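MRNA interferase RelE (Escherichia coli, PDB 4FXH) cleaves mRNA codon-specifically in the ribosomal A site, acting as the toxin of a type II toxin-antitoxin system that inhibits translation during amino acid starvation. Local coordinates at residues A[9-14]-A[73-78]. The protein carries 1 engineered substitution. Sequence-based numbering, arbitrary orientation.
Sequences ERALKE and VFVISV
A11 and E14 of helix 9-14 meet strand 73-78 from V75 to V78. The helix axis passes 6.8 Å from that of the strand, and their N-to-C directions differ by 56°. The CA atoms that come closest are those of A11 and S77, 5.0 Å apart. Here the strand carries a classic beta bulge at I76 and S77, opposite strand 62-67.

A11 points its methyl at the bulge. Its CB lies 3.2 Å from I76 O, so the small side chain sits against the strand backbone. V75 CG1 and V78 CG1 are also near this methyl. V78 CG1 packs along the helix, 3.4 Å from A11 O and 3.7 Å from E14 CB. This branch sits between V78's own backbone N and carbonyl carbon, which turns it to the helix.

E14 makes the direct polar link. Its CG lies anti to the carbonyl carbon (chi1 -69°) and the chain runs extended, carrying the carboxylate to the strand. V78 N donates to E14 OE2 at 3.0 Å. The bond is almost straight (174°) and reaches OE2 nearly along its C-O axis. V78 O, another acceptor, lies 3.1 Å from E14 OE2 over the carboxylate face, unbonded. OE1 accepts a hydrogen bond from a water that also bonds S77 OG. This ties the carboxylate to two successive strand residues.

V75 and V78 continue into the core, touching L30 and L26 of helix 22-33. V75 also bonds through its backbone to D6, in the parallel strand 4-7, and to D8, which follows it. The contact therefore packs the first helix of the RelE/ParE toxin fold against the end of a central strand of its mixed sheet. V78 lies about 7 Å, between side chains, from R61, an inferred transition-state stabiliser.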
loop_
_atom_site.group_PDB
_atom_site.type_symbol
_atom_site.label_atom_id
_atom_site.label_comp_id
_atom_site.label_asym_id
_atom_site.label_seq_id
_atom_site.Cartn_x
_atom_site.Cartn_y
_atom_site.Cartn_z
ATOM N N GLU A 9 -7.209 -9.270 4.582
ATOM C CA GLU A 9 -7.290 -9.231 6.039
ATOM C C GLU A 9 -5.924 -9.094 6.713
ATOM O O GLU A 9 -5.802 -8.406 7.721
ATOM C CB GLU A 9 -8.058 -10.443 6.571
ATOM C CG GLU A 9 -9.476 -10.536 6.017
ATOM C CD GLU A 9 -10.308 -11.617 6.683
ATOM O OE1 GLU A 9 -10.585 -11.496 7.895
ATOM O OE2 GLU A 9 -10.689 -12.584 5.990
ATOM N N ARG A 10 -4.899 -9.730 6.153
ATOM C CA ARG A 10 -3.548 -9.555 6.678
ATOM C C ARG A 10 -3.097 -8.107 6.488
ATOM O O ARG A 10 -2.466 -7.530 7.370
ATOM C CB ARG A 10 -2.544 -10.508 6.019
ATOM C CG ARG A 10 -2.876 -11.993 6.110
ATOM C CD ARG A 10 -3.166 -12.542 4.724
ATOM N NE ARG A 10 -2.881 -13.965 4.577
ATOM C CZ ARG A 10 -3.131 -14.656 3.468
ATOM N NH1 ARG A 10 -3.678 -14.050 2.423
ATOM N NH2 ARG A 10 -2.842 -15.949 3.403
ATOM N N ALA A 11 -3.433 -7.526 5.341
ATOM C CA ALA A 11 -3.067 -6.143 5.033
ATOM C C ALA A 11 -3.850 -5.131 5.868
ATOM O O ALA A 11 -3.343 -4.058 6.184
ATOM C CB ALA A 11 -3.251 -5.858 3.549
ATOM N N LEU A 12 -5.090 -5.463 6.209
ATOM C CA LEU A 12 -5.883 -4.607 7.087
ATOM C C LEU A 12 -5.306 -4.634 8.502
ATOM O O LEU A 12 -5.248 -3.607 9.181
ATOM C CB LEU A 12 -7.352 -5.037 7.096
ATOM C CG LEU A 12 -8.291 -4.232 7.999
ATOM C CD1 LEU A 12 -8.250 -2.749 7.648
ATOM C CD2 LEU A 12 -9.713 -4.772 7.906
ATOM N N LYS A 13 -4.873 -5.813 8.937
ATOM C CA LYS A 13 -4.150 -5.939 10.193
ATOM C C LYS A 13 -2.842 -5.142 10.156
ATOM O O LYS A 13 -2.485 -4.486 11.136
ATOM C CB LYS A 13 -3.868 -7.408 10.514
ATOM C CG LYS A 13 -5.109 -8.238 10.804
ATOM C CD LYS A 13 -5.930 -7.643 11.939
ATOM C CE LYS A 13 -6.544 -8.739 12.799
ATOM N NZ LYS A 13 -7.430 -8.180 13.858
ATOM N N GLU A 14 -2.134 -5.203 9.028
ATOM C CA GLU A 14 -0.910 -4.421 8.837
ATOM C C GLU A 14 -1.212 -2.929 8.901
ATOM O O GLU A 14 -0.439 -2.144 9.456
ATOM C CB GLU A 14 -0.249 -4.757 7.493
ATOM C CG GLU A 14 0.351 -6.156 7.426
ATOM C CD GLU A 14 0.893 -6.520 6.050
ATOM O OE1 GLU A 14 1.744 -7.433 5.972
ATOM O OE2 GLU A 14 0.466 -5.911 5.047
ATOM N N VAL A 73 -10.306 -2.812 -6.407
ATOM C CA VAL A 73 -8.904 -2.640 -6.039
ATOM C C VAL A 73 -8.656 -3.361 -4.717
ATOM O O VAL A 73 -9.214 -2.998 -3.678
ATOM C CB VAL A 73 -8.512 -1.157 -5.919
ATOM C CG1 VAL A 73 -7.168 -1.014 -5.213
ATOM C CG2 VAL A 73 -8.462 -0.516 -7.295
ATOM N N PHE A 74 -7.832 -4.399 -4.771
ATOM C CA PHE A 74 -7.609 -5.257 -3.618
ATOM C C PHE A 74 -6.249 -4.988 -2.990
ATOM O O PHE A 74 -5.226 -5.447 -3.496
ATOM C CB PHE A 74 -7.724 -6.725 -4.033
ATOM C CG PHE A 74 -7.822 -7.681 -2.876
ATOM C CD1 PHE A 74 -8.947 -7.697 -2.069
ATOM C CD2 PHE A 74 -6.797 -8.573 -2.605
ATOM C CE1 PHE A 74 -9.042 -8.576 -1.006
ATOM C CE2 PHE A 74 -6.887 -9.454 -1.545
ATOM C CZ PHE A 74 -8.010 -9.456 -0.745
ATOM N N VAL A 75 -6.241 -4.238 -1.893
ATOM C CA VAL A 75 -5.006 -3.959 -1.168
ATOM C C VAL A 75 -4.508 -5.227 -0.488
ATOM O O VAL A 75 -5.181 -5.782 0.379
ATOM C CB VAL A 75 -5.192 -2.863 -0.108
ATOM C CG1 VAL A 75 -3.900 -2.664 0.665
ATOM C CG2 VAL A 75 -5.641 -1.559 -0.763
ATOM N N ILE A 76 -3.325 -5.681 -0.878
ATOM C CA ILE A 76 -2.855 -6.984 -0.437
ATOM C C ILE A 76 -1.716 -6.906 0.583
ATOM O O ILE A 76 -1.639 -7.719 1.507
ATOM C CB ILE A 76 -2.483 -7.877 -1.647
ATOM C CG1 ILE A 76 -2.394 -9.337 -1.222
ATOM C CG2 ILE A 76 -1.194 -7.409 -2.330
ATOM C CD1 ILE A 76 -2.630 -10.289 -2.352
ATOM N N SER A 77 -0.850 -5.914 0.425
ATOM C CA SER A 77 0.299 -5.768 1.301
ATOM C C SER A 77 0.590 -4.294 1.531
ATOM O O SER A 77 0.580 -3.496 0.596
ATOM C CB SER A 77 1.520 -6.464 0.696
ATOM O OG SER A 77 2.566 -6.585 1.644
ATOM N N VAL A 78 0.835 -3.937 2.785
ATOM C CA VAL A 78 1.193 -2.573 3.133
ATOM C C VAL A 78 2.222 -2.592 4.260
ATOM O O VAL A 78 2.061 -3.317 5.242
ATOM C CB VAL A 78 -0.050 -1.747 3.529
ATOM C CG1 VAL A 78 -0.834 -2.440 4.639
ATOM C CG2 VAL A 78 0.347 -0.342 3.932
HETATM O O HOH W 1 3.919 -6.750 4.104
#